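PDB 6KME: phytochromobilin synthase from Solanum lycopersicum, which probably catalyses the ferredoxin-dependent reduction of biliverdin IX alpha to phytochromobilin, the chromophore of plant phytochromes. Local coordinates for residues T168-S171 with L172-F175. The protein carries 1 engineered substitution. Residues are numbered along the deposited sequence; the frame is centred on the assembly and turned at random. Where two conformers were deposited one is given.
Sequences TSES and LRFF. With BLA (biliverdine IX alpha), chain B.
Ser171 and Phe175 meet in a turn built of successive i to i+3 backbone bonds, a short helical winding in the loop between strands 167-168 and 180-185 of this ferredoxin-dependent bilin reductase, and it illustrates how one compact turn can grip a tetrapyrrole. The carbonyl oxygen Ser171 O sits over the centre of the Phe175 ring, 3.7 Å above its plane, while Phe174 N donates to the same oxygen at 3.0 Å. Beyond that oxygen, the CE1 and CZ rim of Phe175 reaches a terminal pyrrolinone of biliverdin, CE1 lying 3.8 Å from BLA C3B; an alanine here would probably open a gap beside this bilin ring and uncover one side of Ser171 O. Phe174 points a different way: its ring stacks with Trp234 of helix 218-238, while its CB still touches the bilin's vinyl carbon CBB. Glu170 and Arg173 run side by side, and Glu170 CG lies 3.5 Å above the centre of the guanidinium. Glu170 OE2 stays 4.6 Å from Arg173 NH2, well out of the guanidinium plane, so opposite charges are near without a salt bridge; the carboxylate bonds instead to Ser293 and Ile295, and a water donates to OE2 and accepts a weak bond from NH2. The turn bonds the substrate at two places: Thr168 N and OG1 hold one propionate, and Ser171 OG, set beside its own backbone N (chi1 -66°), donates to the lactam oxygen BLA OB at 2.7 Å.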
loop_
_atom_site.group_PDB
_atom_site.type_symbol
_atom_site.label_atom_id
_atom_site.label_comp_id
_atom_site.label_asym_id
_atom_site.label_seq_id
_atom_site.Cartn_x
_atom_site.Cartn_y
_atom_site.Cartn_z
ATOM N N THR A 168 -4.694 -2.297 13.792
ATOM C CA THR A 168 -6.042 -1.873 13.419
ATOM C C THR A 168 -6.798 -3.006 12.719
ATOM O O THR A 168 -6.338 -3.530 11.696
ATOM C CB THR A 168 -5.922 -0.644 12.507
ATOM O OG1 THR A 168 -5.368 0.451 13.251
ATOM C CG2 THR A 168 -7.273 -0.233 11.876
ATOM N N SER A 169 -7.938 -3.435 13.298
ATOM C CA SER A 169 -8.597 -4.638 12.783
ATOM C C SER A 169 -9.125 -4.428 11.366
ATOM O O SER A 169 -9.092 -5.353 10.547
ATOM C CB SER A 169 -9.740 -5.073 13.703
ATOM O OG SER A 169 -9.253 -5.695 14.886
ATOM N N GLU A 170 -9.608 -3.219 11.061
ATOM C CA GLU A 170 -10.120 -2.916 9.726
ATOM C C GLU A 170 -9.037 -3.004 8.651
ATOM O O GLU A 170 -9.366 -3.156 7.468
ATOM C CB GLU A 170 -10.764 -1.521 9.716
ATOM C CG GLU A 170 -12.062 -1.422 10.525
ATOM C CD GLU A 170 -11.839 -1.135 12.027
ATOM O OE1 GLU A 170 -10.687 -1.197 12.497
ATOM O OE2 GLU A 170 -12.819 -0.811 12.729
ATOM N N SER A 171 -7.756 -2.908 9.028
ATOM C CA SER A 171 -6.682 -3.011 8.041
ATOM C C SER A 171 -6.598 -4.408 7.434
ATOM O O SER A 171 -6.217 -4.549 6.261
ATOM C CB SER A 171 -5.340 -2.617 8.668
ATOM O OG SER A 171 -5.334 -1.238 9.020
ATOM N N LEU A 172 -6.993 -5.444 8.186
ATOM C CA LEU A 172 -6.916 -6.808 7.665
ATOM C C LEU A 172 -7.849 -7.024 6.484
ATOM O O LEU A 172 -7.598 -7.909 5.657
ATOM C CB LEU A 172 -7.238 -7.830 8.753
ATOM C CG LEU A 172 -6.123 -8.416 9.623
ATOM C CD1 LEU A 172 -6.525 -9.827 10.022
ATOM C CD2 LEU A 172 -4.781 -8.447 8.951
ATOM N N ARG A 173 -8.942 -6.259 6.402
ATOM C CA ARG A 173 -9.838 -6.311 5.245
ATOM C C ARG A 173 -9.076 -6.165 3.935
ATOM O O ARG A 173 -9.546 -6.618 2.887
ATOM C CB ARG A 173 -10.902 -5.198 5.335
ATOM C CG ARG A 173 -11.784 -5.219 6.598
ATOM C CD ARG A 173 -12.600 -3.915 6.818
ATOM N NE ARG A 173 -13.458 -4.012 8.011
ATOM C CZ ARG A 173 -14.300 -3.064 8.428
ATOM N NH1 ARG A 173 -14.404 -1.924 7.752
ATOM N NH2 ARG A 173 -15.039 -3.249 9.529
ATOM N N PHE A 174 -7.912 -5.508 3.974
ATOM C CA PHE A 174 -7.169 -5.137 2.779
ATOM C C PHE A 174 -5.871 -5.917 2.585
ATOM O O PHE A 174 -5.181 -5.695 1.585
ATOM C CB PHE A 174 -6.882 -3.622 2.809
ATOM C CG PHE A 174 -8.122 -2.784 2.988
ATOM C CD1 PHE A 174 -8.992 -2.564 1.918
ATOM C CD2 PHE A 174 -8.451 -2.255 4.239
ATOM C CE1 PHE A 174 -10.154 -1.807 2.078
ATOM C CE2 PHE A 174 -9.613 -1.489 4.408
ATOM C CZ PHE A 174 -10.465 -1.266 3.323
ATOM N N PHE A 175 -5.519 -6.826 3.488
ATOM C CA PHE A 175 -4.238 -7.518 3.398
ATOM C C PHE A 175 -4.418 -8.910 2.797
ATOM O O PHE A 175 -5.464 -9.543 2.954
ATOM C CB PHE A 175 -3.575 -7.633 4.775
ATOM C CG PHE A 175 -3.033 -6.331 5.310
ATOM C CD1 PHE A 175 -2.970 -5.194 4.504
ATOM C CD2 PHE A 175 -2.575 -6.245 6.619
ATOM C CE1 PHE A 175 -2.469 -4.003 4.994
ATOM C CE2 PHE A 175 -2.064 -5.038 7.121
ATOM C CZ PHE A 175 -2.012 -3.928 6.310
HETATM C CHA BLA B . 2.207 2.470 11.823
HETATM N NA BLA B . 1.360 1.684 9.501
HETATM C C1A BLA B . 1.413 1.560 10.899
HETATM C C2A BLA B . 0.562 0.429 11.271
HETATM C C3A BLA B . -0.003 -0.111 10.033
HETATM C C4A BLA B . 0.505 0.685 8.953
HETATM C CMA BLA B . -0.942 -1.304 9.839
HETATM C CAA BLA B . 0.344 -0.004 12.748
HETATM C CBA BLA B . -0.684 0.897 13.378
HETATM C CGA BLA B . -2.132 0.321 13.170
HETATM O O1A BLA B . -2.204 -0.814 13.542
HETATM O O2A BLA B . -2.891 1.111 12.691
HETATM C CHB BLA B . 0.253 0.532 7.446
HETATM N NB BLA B . -2.117 0.018 7.280
HETATM C C1B BLA B . -0.894 0.384 6.672
HETATM C C2B BLA B . -1.175 0.058 5.143
HETATM C C3B BLA B . -2.529 -0.191 4.952
HETATM C C4B BLA B . -3.175 -0.169 6.340
HETATM C CMB BLA B . -0.090 0.296 4.109
HETATM O OB BLA B . -4.340 -0.245 6.694
HETATM C CAB BLA B . -3.497 -0.526 3.845
HETATM C CBB BLA B . -4.832 -0.692 3.698
HETATM N NC BLA B . 3.703 5.166 7.509
HETATM C C1C BLA B . 3.667 5.210 6.096
HETATM C C2C BLA B . 4.219 6.591 5.715
HETATM C C3C BLA B . 4.540 7.251 6.901
HETATM C C4C BLA B . 4.210 6.336 8.104
HETATM C CMC BLA B . 4.304 6.962 4.229
HETATM O OC BLA B . 3.242 4.227 5.511
HETATM C CAC BLA B . 5.104 8.623 7.008
HETATM C CBC BLA B . 4.951 9.750 6.277
HETATM C CHD BLA B . 4.285 6.418 9.469
HETATM N ND BLA B . 3.121 4.256 10.296
HETATM C C1D BLA B . 3.760 5.412 10.478
HETATM C C2D BLA B . 3.984 5.728 11.946
HETATM C C3D BLA B . 3.444 4.677 12.663
HETATM C C4D BLA B . 2.858 3.677 11.625
HETATM C CMD BLA B . 4.689 7.007 12.357
HETATM C CAD BLA B . 3.344 4.390 14.167
HETATM C CBD BLA B . 2.358 5.283 14.895
HETATM C CGD BLA B . 0.826 5.016 14.553
HETATM O O1D BLA B . 0.249 6.052 14.273
HETATM O O2D BLA B . 0.498 3.840 14.633
HETATM O O HOH W 1 -15.299 -1.030 11.579
#